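Local structure of MexT protein (Pseudomonas aeruginosa, 6L33) at residues 24-29 / 37-42; 47-52 / 56-61; 84-89 / 100-105. The protein probably binds DNA as a LysR-type activator of the MexEF-OprN efflux pump genes, this chain being its regulatory domain without the DNA-binding part. All blocks are in the same frame, centred on the assembly; numbering follows the deposited sequence.

Contact 1. Residues 24-29 / 37-42; sequences PPLLRR and IVLVVR. With SO4 (sulfate ion), chain E.
Leu39 rises from the strand to meet two neighbouring leucines of the helix, Leu26 and Leu27, and all the apolar contact runs through a single methyl of each. Leu39 CD2 stands 4.2 Å from Leu26 CD2 and 4.1 Å from Leu27 CD2, so one branch touches both. The Leu26 and Leu39 side chains cross at about a right angle, whereas Leu27 comes in at a slant. The CB bond of Leu27 does not aim at the strand; its first torsion, off a staggered position (chi1 -101°), goes with its end coming nearer, so that CD2 reaches Leu39. The two backbones stay apart, with the nearest CA atoms, those of Leu27 and Leu39, 8.3 Å from each other, and the pair of segments buries a modest 95 Å².

This is the helix-on-sheet packing of a beta-alpha-beta unit. Helix 18-33 connects strand 9-14 to strand 38-43, and the two strands lie side by side in parallel. Strand 38-43 is the outermost of its sheet within the chain, but Leu39 and Val40 pair in parallel with a strand of the second subunit, carrying the sheet across the dimer interface. Leu27 likewise packs on Leu132 of the second subunit.

The polar contact belongs to Arg42, farther along the strand, and does not involve the helix. Its guanidinium grips a sulfate, probably from the crystallisation liquor, with two donors: NE reaches O3 at 2.9 Å (N-H...O 153°) and NH2 reaches O1 at 2.8 Å (166°). The sulfur lies in the guanidinium plane, off its edge. Bends at chi2 and chi3 fold the chain back, leaving CB also close to the anion, 3.6 Å from O3. The sulfate is also hydrogen-bonded to the backbone N of Arg43 and to NH1 of Arg43 of the second subunit.

Contact 2. Residues 47-52 / 56-61; sequences LLMPNL and GEISVG
With CG1 of Ile58 set between its own backbone N and carbonyl carbon (chi1 67°) and the chain extended beyond it, CD1 is pushed toward the helix, where Leu52 and Met49 receive it. Met49, modelled as selenomethionine, starts with CG anti to the backbone N and then bends at chi2 (59°), which swings its end across Ile58 at about a right angle. CD1 of Ile58 ends up 3.8 Å from Leu52 CB and 4.0 Å from Met49 CE. CE of Met49 also rests against the backbone of the strand, 3.5 Å from CA of Gly61, a residue with no side chain to hold it off.

Leu52 uses its other end on Glu57: CD2 lies 3.5 Å from OE1, the two side chains crossing roughly perpendicularly. That oxygen has its polar partner in Ser55 OG, so the methyl only packs alongside a carboxylate that is already held.

The backbone contact gathers on one atom. Leu52 O accepts three N-H groups, all in weak bonds: Glu57 N at 3.0 Å, Ile58 N at 3.3 Å and Gly56 N at 3.4 Å. The straightest of the three comes from Ile58, while the other two arrive well off line. Three successive amides share this one carbonyl where the chain turns off helix 49-55 toward strand 60-62. Gly56, with its positive phi (90°), is the first residue to leave the helix; together with two backbone bonds that run back into the last turn, this makes the helix end a Schellman motif.

Contact 3. Residues 84-89 / 100-105; sequences ILRADS and CARPHA
A salt-bridge network, with Asp88 between Arg86 and Arg102, ties the loop after strand 82-86 to the turn between helix 96-101 and strand 103-107. Both donors at the end of Arg102 converge on a single carboxylate oxygen. NH2 makes a weak bond of 2.9 Å to Asp88 OD1, and NH1 is modelled only 2.5 Å from the same OD1, a very short separation whose exact value is doubtful. OD1 sits at the edge of the Arg102 guanidinium, near its plane, but the carboxylate is turned 67° from that plane, so the two flat groups do not meet as a coplanar fork.

In the sheet, strand 150-154 runs between strands 82-86 and 103-107, and Arg86 and Arg102 both pack on its Ile150. The bridge therefore spans a central strand of this five-stranded sheet, in a domain of the periplasmic-binding-protein type that LysR regulators use for sensing.

The second oxygen of Asp88 faces Arg86. OD2 takes NH1 of Arg86 at 3.2 Å through its syn lone pair, and here the acceptor lies close to the guanidinium plane. Asp88 can serve both arginines because its CG stands between the backbone N and the carbonyl carbon (chi1 65°), bringing the carboxylate back over its own segment. The two guanidinium planes are nearly perpendicular (84°), with Arg86 NH1 3.9 Å from Arg102 NH2 and the carboxylate probably offsetting their charges. Outside partners fix both arginines further: Arg86 NH2 forms a salt bridge with Glu170, and Arg102 NE donates to Asp148 O.

Contacts 1 and 2 follow each other in the chain and reach the same sheet, their centres about 17 Å apart. They touch directly: Arg42 CG packs 4.0 Å from Ile58 CG2, and Arg42 NH1 lies 3.4 Å from Glu57 OE2 in a long, weak ion pair, so the arginine that holds the sulfate also touches the residues just after the helix of contact 2. Contact 3 is in the other sheet, across the centre of the chain, about 36 Å from contact 1 and 32 Å from contact 2 between centres, and touches neither. As in relatives, the effector pocket probably lies between the two lobes that these sheets build.

Contact 1. Residues 24-29 / 37-42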
loop_
_atom_site.group_PDB
_atom_site.type_symbol
_atom_site.label_atom_id
_atom_site.label_comp_id
_atom_site.label_asym_id
_atom_site.label_seq_id
_atom_site.Cartn_x
_atom_site.Cartn_y
_atom_site.Cartn_z
ATOM N N PRO B 24 15.347 -0.054 3.066
ATOM C CA PRO B 24 16.182 0.217 4.254
ATOM C C PRO B 24 17.669 0.265 3.928
ATOM O O PRO B 24 18.339 1.240 4.303
ATOM C CB PRO B 24 15.837 -0.938 5.207
ATOM C CG PRO B 24 14.459 -1.323 4.818
ATOM C CD PRO B 24 14.407 -1.164 3.322
ATOM N N PRO B 25 18.242 -0.736 3.241
ATOM C CA PRO B 25 19.670 -0.615 2.908
ATOM C C PRO B 25 19.956 0.503 1.925
ATOM O O PRO B 25 21.025 1.120 1.997
ATOM C CB PRO B 25 20.015 -1.988 2.316
ATOM C CG PRO B 25 18.745 -2.469 1.754
ATOM C CD PRO B 25 17.695 -2.005 2.718
ATOM N N LEU B 26 19.025 0.790 1.013
ATOM C CA LEU B 26 19.240 1.861 0.050
ATOM C C LEU B 26 19.322 3.213 0.746
ATOM O O LEU B 26 20.265 3.981 0.527
ATOM C CB LEU B 26 18.123 1.856 -0.991
ATOM C CG LEU B 26 18.182 2.987 -2.013
ATOM C CD1 LEU B 26 19.138 2.646 -3.152
ATOM C CD2 LEU B 26 16.795 3.317 -2.531
ATOM N N LEU B 27 18.342 3.512 1.605
ATOM C CA LEU B 27 18.306 4.796 2.302
ATOM C C LEU B 27 19.614 5.089 3.023
ATOM O O LEU B 27 20.082 6.234 3.037
ATOM C CB LEU B 27 17.152 4.815 3.301
ATOM C CG LEU B 27 15.874 5.544 2.897
ATOM C CD1 LEU B 27 15.011 5.760 4.121
ATOM C CD2 LEU B 27 16.166 6.864 2.202
ATOM N N ARG B 28 20.215 4.067 3.633
ATOM C CA ARG B 28 21.453 4.274 4.376
ATOM C C ARG B 28 22.597 4.703 3.464
ATOM O O ARG B 28 23.441 5.509 3.873
ATOM C CB ARG B 28 21.822 3.001 5.136
ATOM C CG ARG B 28 20.838 2.637 6.237
ATOM C CD ARG B 28 21.305 1.420 7.020
ATOM N NE ARG B 28 20.908 0.168 6.381
ATOM C CZ ARG B 28 19.947 -0.629 6.836
ATOM N NH1 ARG B 28 19.279 -0.306 7.935
ATOM N NH2 ARG B 28 19.651 -1.751 6.192
ATOM N N ARG B 29 22.637 4.193 2.231
ATOM C CA ARG B 29 23.728 4.541 1.326
ATOM C C ARG B 29 23.623 5.992 0.864
ATOM O O ARG B 29 24.600 6.747 0.942
ATOM C CB ARG B 29 23.748 3.589 0.128
ATOM C CG ARG B 29 25.016 3.674 -0.728
ATOM C CD ARG B 29 26.245 3.993 0.118
ATOM N NE ARG B 29 27.454 3.317 -0.350
ATOM C CZ ARG B 29 28.258 3.789 -1.297
ATOM N NH1 ARG B 29 27.983 4.941 -1.891
ATOM N NH2 ARG B 29 29.338 3.108 -1.653
ATOM N N ILE B 37 20.199 14.932 -0.047
ATOM C CA ILE B 37 19.227 14.477 -1.037
ATOM C C ILE B 37 17.987 13.944 -0.334
ATOM O O ILE B 37 18.068 13.302 0.721
ATOM C CB ILE B 37 19.844 13.421 -1.977
ATOM C CG1 ILE B 37 20.139 12.117 -1.232
ATOM C CG2 ILE B 37 21.103 13.967 -2.634
ATOM C CD1 ILE B 37 19.158 11.003 -1.525
ATOM N N VAL B 38 16.828 14.216 -0.926
ATOM C CA VAL B 38 15.538 13.796 -0.394
ATOM C C VAL B 38 14.927 12.793 -1.361
ATOM O O VAL B 38 14.901 13.029 -2.575
ATOM C CB VAL B 38 14.605 14.998 -0.179
ATOM C CG1 VAL B 38 13.289 14.544 0.425
ATOM C CG2 VAL B 38 15.277 16.036 0.708
ATOM N N LEU B 39 14.434 11.680 -0.827
ATOM C CA LEU B 39 13.864 10.604 -1.627
ATOM C C LEU B 39 12.352 10.567 -1.455
ATOM O O LEU B 39 11.850 10.515 -0.327
ATOM C CB LEU B 39 14.467 9.255 -1.235
ATOM C CG LEU B 39 14.083 8.072 -2.123
ATOM C CD1 LEU B 39 14.539 8.311 -3.552
ATOM C CD2 LEU B 39 14.667 6.775 -1.581
ATOM N N VAL B 40 11.632 10.586 -2.573
ATOM C CA VAL B 40 10.185 10.407 -2.599
ATOM C C VAL B 40 9.899 9.089 -3.305
ATOM O O VAL B 40 10.309 8.891 -4.456
ATOM C CB VAL B 40 9.475 11.574 -3.302
ATOM C CG1 VAL B 40 7.981 11.298 -3.415
ATOM C CG2 VAL B 40 9.728 12.874 -2.560
ATOM N N VAL B 41 9.204 8.185 -2.620
ATOM C CA VAL B 41 8.863 6.874 -3.162
ATOM C C VAL B 41 7.371 6.857 -3.461
ATOM O O VAL B 41 6.549 7.111 -2.572
ATOM C CB VAL B 41 9.239 5.739 -2.197
ATOM C CG1 VAL B 41 8.931 4.388 -2.830
ATOM C CG2 VAL B 41 10.706 5.829 -1.804
ATOM N N ARG B 42 7.024 6.564 -4.709
ATOM C CA ARG B 42 5.642 6.388 -5.126
ATOM C C ARG B 42 5.343 4.904 -5.303
ATOM O O ARG B 42 6.224 4.115 -5.654
ATOM C CB ARG B 42 5.361 7.135 -6.433
ATOM C CG ARG B 42 5.789 8.596 -6.432
ATOM C CD ARG B 42 5.024 9.405 -5.392
ATOM N NE ARG B 42 3.584 9.173 -5.476
ATOM C CZ ARG B 42 2.782 9.752 -6.364
ATOM N NH1 ARG B 42 3.273 10.609 -7.250
ATOM N NH2 ARG B 42 1.484 9.475 -6.367
HETATM S S SO4 E . 1.160 6.927 -3.625
HETATM O O1 SO4 E . 0.417 8.027 -4.234
HETATM O O2 SO4 E . 0.405 5.684 -3.752
HETATM O O3 SO4 E . 2.445 6.784 -4.301
HETATM O O4 SO4 E . 1.386 7.209 -2.212
#

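Contact 2. Residues 47-52 / 56-61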
loop_
_atom_site.group_PDB
_atom_site.type_symbol
_atom_site.label_atom_id
_atom_site.label_comp_id
_atom_site.label_asym_id
_atom_site.label_seq_id
_atom_site.Cartn_x
_atom_site.Cartn_y
_atom_site.Cartn_z
ATOM N N LEU B 47 0.458 -1.860 -13.945
ATOM C CA LEU B 47 -0.518 -1.020 -14.631
ATOM C C LEU B 47 -0.169 0.462 -14.542
ATOM O O LEU B 47 -0.286 1.184 -15.537
ATOM C CB LEU B 47 -1.922 -1.250 -14.060
ATOM C CG LEU B 47 -2.615 -2.574 -14.388
ATOM C CD1 LEU B 47 -4.042 -2.568 -13.860
ATOM C CD2 LEU B 47 -2.592 -2.846 -15.884
ATOM N N LEU B 48 0.253 0.930 -13.366
ATOM C CA LEU B 48 0.600 2.334 -13.183
ATOM C C LEU B 48 1.972 2.683 -13.740
ATOM O O LEU B 48 2.270 3.871 -13.913
ATOM C CB LEU B 48 0.568 2.700 -11.697
ATOM C CG LEU B 48 -0.776 2.795 -10.979
ATOM C CD1 LEU B 48 -0.566 3.290 -9.557
ATOM C CD2 LEU B 48 -1.731 3.707 -11.732
HETATM N N MSE B 49 2.804 1.686 -14.022
HETATM C CA MSE B 49 4.205 1.918 -14.365
HETATM C C MSE B 49 4.420 2.819 -15.596
HETATM O O MSE B 49 5.201 3.768 -15.520
HETATM C CB MSE B 49 4.921 0.575 -14.551
HETATM C CG MSE B 49 6.420 0.689 -14.624
HETATM SE SE MSE B 49 7.175 1.495 -13.021
HETATM C CE MSE B 49 8.961 1.808 -13.727
ATOM N N PRO B 50 3.746 2.550 -16.724
ATOM C CA PRO B 50 3.884 3.480 -17.859
ATOM C C PRO B 50 3.356 4.871 -17.554
ATOM O O PRO B 50 3.927 5.856 -18.038
ATOM C CB PRO B 50 3.087 2.799 -18.983
ATOM C CG PRO B 50 2.229 1.803 -18.317
ATOM C CD PRO B 50 2.949 1.364 -17.092
ATOM N N ASN B 51 2.289 4.979 -16.756
ATOM C CA ASN B 51 1.769 6.288 -16.372
ATOM C C ASN B 51 2.778 7.067 -15.541
ATOM O O ASN B 51 2.974 8.270 -15.753
ATOM C CB ASN B 51 0.464 6.134 -15.588
ATOM C CG ASN B 51 -0.564 5.290 -16.313
ATOM O OD1 ASN B 51 -0.355 4.100 -16.549
ATOM N ND2 ASN B 51 -1.693 5.902 -16.653
ATOM N N LEU B 52 3.415 6.402 -14.572
ATOM C CA LEU B 52 4.359 7.089 -13.695
ATOM C C LEU B 52 5.560 7.613 -14.473
ATOM O O LEU B 52 6.063 8.708 -14.190
ATOM C CB LEU B 52 4.816 6.152 -12.578
ATOM C CG LEU B 52 3.764 5.733 -11.548
ATOM C CD1 LEU B 52 4.307 4.635 -10.649
ATOM C CD2 LEU B 52 3.307 6.927 -10.726
ATOM N N GLY B 56 6.103 11.836 -15.622
ATOM C CA GLY B 56 7.145 12.486 -14.857
ATOM C C GLY B 56 7.068 12.298 -13.360
ATOM O O GLY B 56 7.837 12.939 -12.635
ATOM N N GLU B 57 6.170 11.437 -12.870
ATOM C CA GLU B 57 6.019 11.258 -11.429
ATOM C C GLU B 57 7.216 10.546 -10.816
ATOM O O GLU B 57 7.512 10.741 -9.631
ATOM C CB GLU B 57 4.735 10.485 -11.129
ATOM C CG GLU B 57 3.467 11.298 -11.315
ATOM C CD GLU B 57 2.214 10.452 -11.215
ATOM O OE1 GLU B 57 1.897 9.741 -12.193
ATOM O OE2 GLU B 57 1.548 10.497 -10.160
ATOM N N ILE B 58 7.900 9.704 -11.590
ATOM C CA ILE B 58 9.117 9.038 -11.148
ATOM C C ILE B 58 10.136 9.127 -12.273
ATOM O O ILE B 58 9.791 9.282 -13.446
ATOM C CB ILE B 58 8.887 7.557 -10.753
ATOM C CG1 ILE B 58 8.517 6.718 -11.983
ATOM C CG2 ILE B 58 7.826 7.442 -9.664
ATOM C CD1 ILE B 58 8.361 5.230 -11.694
ATOM N N SER B 59 11.411 9.046 -11.900
ATOM C CA SER B 59 12.472 8.923 -12.889
ATOM C C SER B 59 12.870 7.478 -13.134
ATOM O O SER B 59 13.368 7.155 -14.216
ATOM C CB SER B 59 13.704 9.720 -12.455
ATOM O OG SER B 59 14.317 9.133 -11.321
ATOM N N VAL B 60 12.650 6.606 -12.154
ATOM C CA VAL B 60 13.001 5.199 -12.262
ATOM C C VAL B 60 12.065 4.421 -11.351
ATOM O O VAL B 60 11.595 4.933 -10.331
ATOM C CB VAL B 60 14.486 4.959 -11.897
ATOM C CG1 VAL B 60 14.761 5.396 -10.469
ATOM C CG2 VAL B 60 14.880 3.501 -12.110
ATOM N N GLY B 61 11.773 3.189 -11.735
ATOM C CA GLY B 61 10.933 2.329 -10.927
ATOM C C GLY B 61 11.495 0.928 -10.863
ATOM O O GLY B 61 12.122 0.442 -11.804
#

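Contact 3. Residues 84-89 / 100-105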
loop_
_atom_site.group_PDB
_atom_site.type_symbol
_atom_site.label_atom_id
_atom_site.label_comp_id
_atom_site.label_asym_id
_atom_site.label_seq_id
_atom_site.Cartn_x
_atom_site.Cartn_y
_atom_site.Cartn_z
ATOM N N ILE B 84 1.335 -20.341 -4.930
ATOM C CA ILE B 84 0.071 -20.372 -4.202
ATOM C C ILE B 84 0.360 -20.089 -2.740
ATOM O O ILE B 84 1.330 -20.602 -2.174
ATOM C CB ILE B 84 -0.638 -21.731 -4.364
ATOM C CG1 ILE B 84 -0.933 -22.021 -5.833
ATOM C CG2 ILE B 84 -1.922 -21.767 -3.546
ATOM C CD1 ILE B 84 -1.472 -20.841 -6.583
ATOM N N LEU B 85 -0.483 -19.266 -2.123
ATOM C CA LEU B 85 -0.413 -18.984 -0.698
ATOM C C LEU B 85 -1.696 -19.475 -0.047
ATOM O O LEU B 85 -2.792 -19.190 -0.541
ATOM C CB LEU B 85 -0.229 -17.487 -0.441
ATOM C CG LEU B 85 1.190 -16.963 -0.214
ATOM C CD1 LEU B 85 2.171 -17.551 -1.209
ATOM C CD2 LEU B 85 1.186 -15.450 -0.309
ATOM N N ARG B 86 -1.565 -20.217 1.047
ATOM C CA ARG B 86 -2.736 -20.667 1.779
ATOM C C ARG B 86 -2.454 -20.612 3.271
ATOM O O ARG B 86 -1.302 -20.537 3.708
ATOM C CB ARG B 86 -3.170 -22.079 1.358
ATOM C CG ARG B 86 -2.110 -23.158 1.477
ATOM C CD ARG B 86 -2.787 -24.494 1.732
ATOM N NE ARG B 86 -2.214 -25.592 0.973
ATOM C CZ ARG B 86 -2.694 -26.831 0.986
ATOM N NH1 ARG B 86 -3.764 -27.126 1.713
ATOM N NH2 ARG B 86 -2.107 -27.771 0.265
ATOM N N ALA B 87 -3.536 -20.640 4.051
ATOM C CA ALA B 87 -3.453 -20.522 5.497
ATOM C C ALA B 87 -4.149 -21.654 6.237
ATOM O O ALA B 87 -4.120 -21.669 7.472
ATOM C CB ALA B 87 -4.046 -19.182 5.956
ATOM N N ASP B 88 -4.776 -22.591 5.530
ATOM C CA ASP B 88 -5.449 -23.696 6.189
ATOM C C ASP B 88 -4.432 -24.741 6.642
ATOM O O ASP B 88 -3.241 -24.668 6.330
ATOM C CB ASP B 88 -6.486 -24.325 5.260
ATOM C CG ASP B 88 -5.858 -24.967 4.042
ATOM O OD1 ASP B 88 -5.429 -24.224 3.137
ATOM O OD2 ASP B 88 -5.787 -26.212 3.991
ATOM N N SER B 89 -4.920 -25.734 7.383
ATOM C CA SER B 89 -4.066 -26.746 7.988
ATOM C C SER B 89 -4.220 -28.116 7.341
ATOM O O SER B 89 -3.692 -29.100 7.869
ATOM C CB SER B 89 -4.350 -26.843 9.489
ATOM O OG SER B 89 -5.742 -26.976 9.736
ATOM N N CYS B 100 -9.639 -24.959 -7.887
ATOM C CA CYS B 100 -10.819 -24.386 -8.522
ATOM C C CYS B 100 -12.021 -24.341 -7.589
ATOM O O CYS B 100 -12.953 -23.568 -7.840
ATOM C CB CYS B 100 -11.163 -25.190 -9.776
ATOM S SG CYS B 100 -10.127 -24.780 -11.198
ATOM N N ALA B 101 -12.029 -25.150 -6.528
ATOM C CA ALA B 101 -13.165 -25.205 -5.619
ATOM C C ALA B 101 -13.046 -24.243 -4.445
ATOM O O ALA B 101 -14.066 -23.897 -3.839
ATOM C CB ALA B 101 -13.344 -26.629 -5.080
ATOM N N ARG B 102 -11.853 -23.808 -4.113
ATOM C CA ARG B 102 -11.710 -22.938 -2.959
ATOM C C ARG B 102 -11.873 -21.479 -3.366
ATOM O O ARG B 102 -11.784 -21.143 -4.550
ATOM C CB ARG B 102 -10.357 -23.185 -2.296
ATOM C CG ARG B 102 -10.368 -24.475 -1.486
ATOM C CD ARG B 102 -9.015 -24.841 -0.923
ATOM N NE ARG B 102 -8.532 -23.852 0.031
ATOM C CZ ARG B 102 -7.636 -24.112 0.977
ATOM N NH1 ARG B 102 -7.246 -23.150 1.801
ATOM N NH2 ARG B 102 -7.136 -25.334 1.102
ATOM N N PRO B 103 -12.166 -20.591 -2.417
ATOM C CA PRO B 103 -12.267 -19.167 -2.746
ATOM C C PRO B 103 -10.896 -18.521 -2.843
ATOM O O PRO B 103 -9.923 -18.964 -2.229
ATOM C CB PRO B 103 -13.068 -18.592 -1.573
ATOM C CG PRO B 103 -12.707 -19.476 -0.428
ATOM C CD PRO B 103 -12.536 -20.857 -1.013
ATOM N N HIS B 104 -10.830 -17.450 -3.626
ATOM C CA HIS B 104 -9.553 -16.857 -3.987
ATOM C C HIS B 104 -9.499 -15.379 -3.633
ATOM O O HIS B 104 -10.502 -14.665 -3.693
ATOM C CB HIS B 104 -9.276 -17.041 -5.479
ATOM C CG HIS B 104 -9.119 -18.472 -5.879
ATOM N ND1 HIS B 104 -7.889 -19.062 -6.068
ATOM C CD2 HIS B 104 -10.039 -19.440 -6.099
ATOM C CE1 HIS B 104 -8.058 -20.328 -6.404
ATOM N NE2 HIS B 104 -9.354 -20.583 -6.427
ATOM N N ALA B 105 -8.303 -14.939 -3.253
ATOM C CA ALA B 105 -7.978 -13.530 -3.097
ATOM C C ALA B 105 -7.093 -13.123 -4.264
ATOM O O ALA B 105 -6.125 -13.818 -4.587
ATOM C CB ALA B 105 -7.268 -13.263 -1.769
#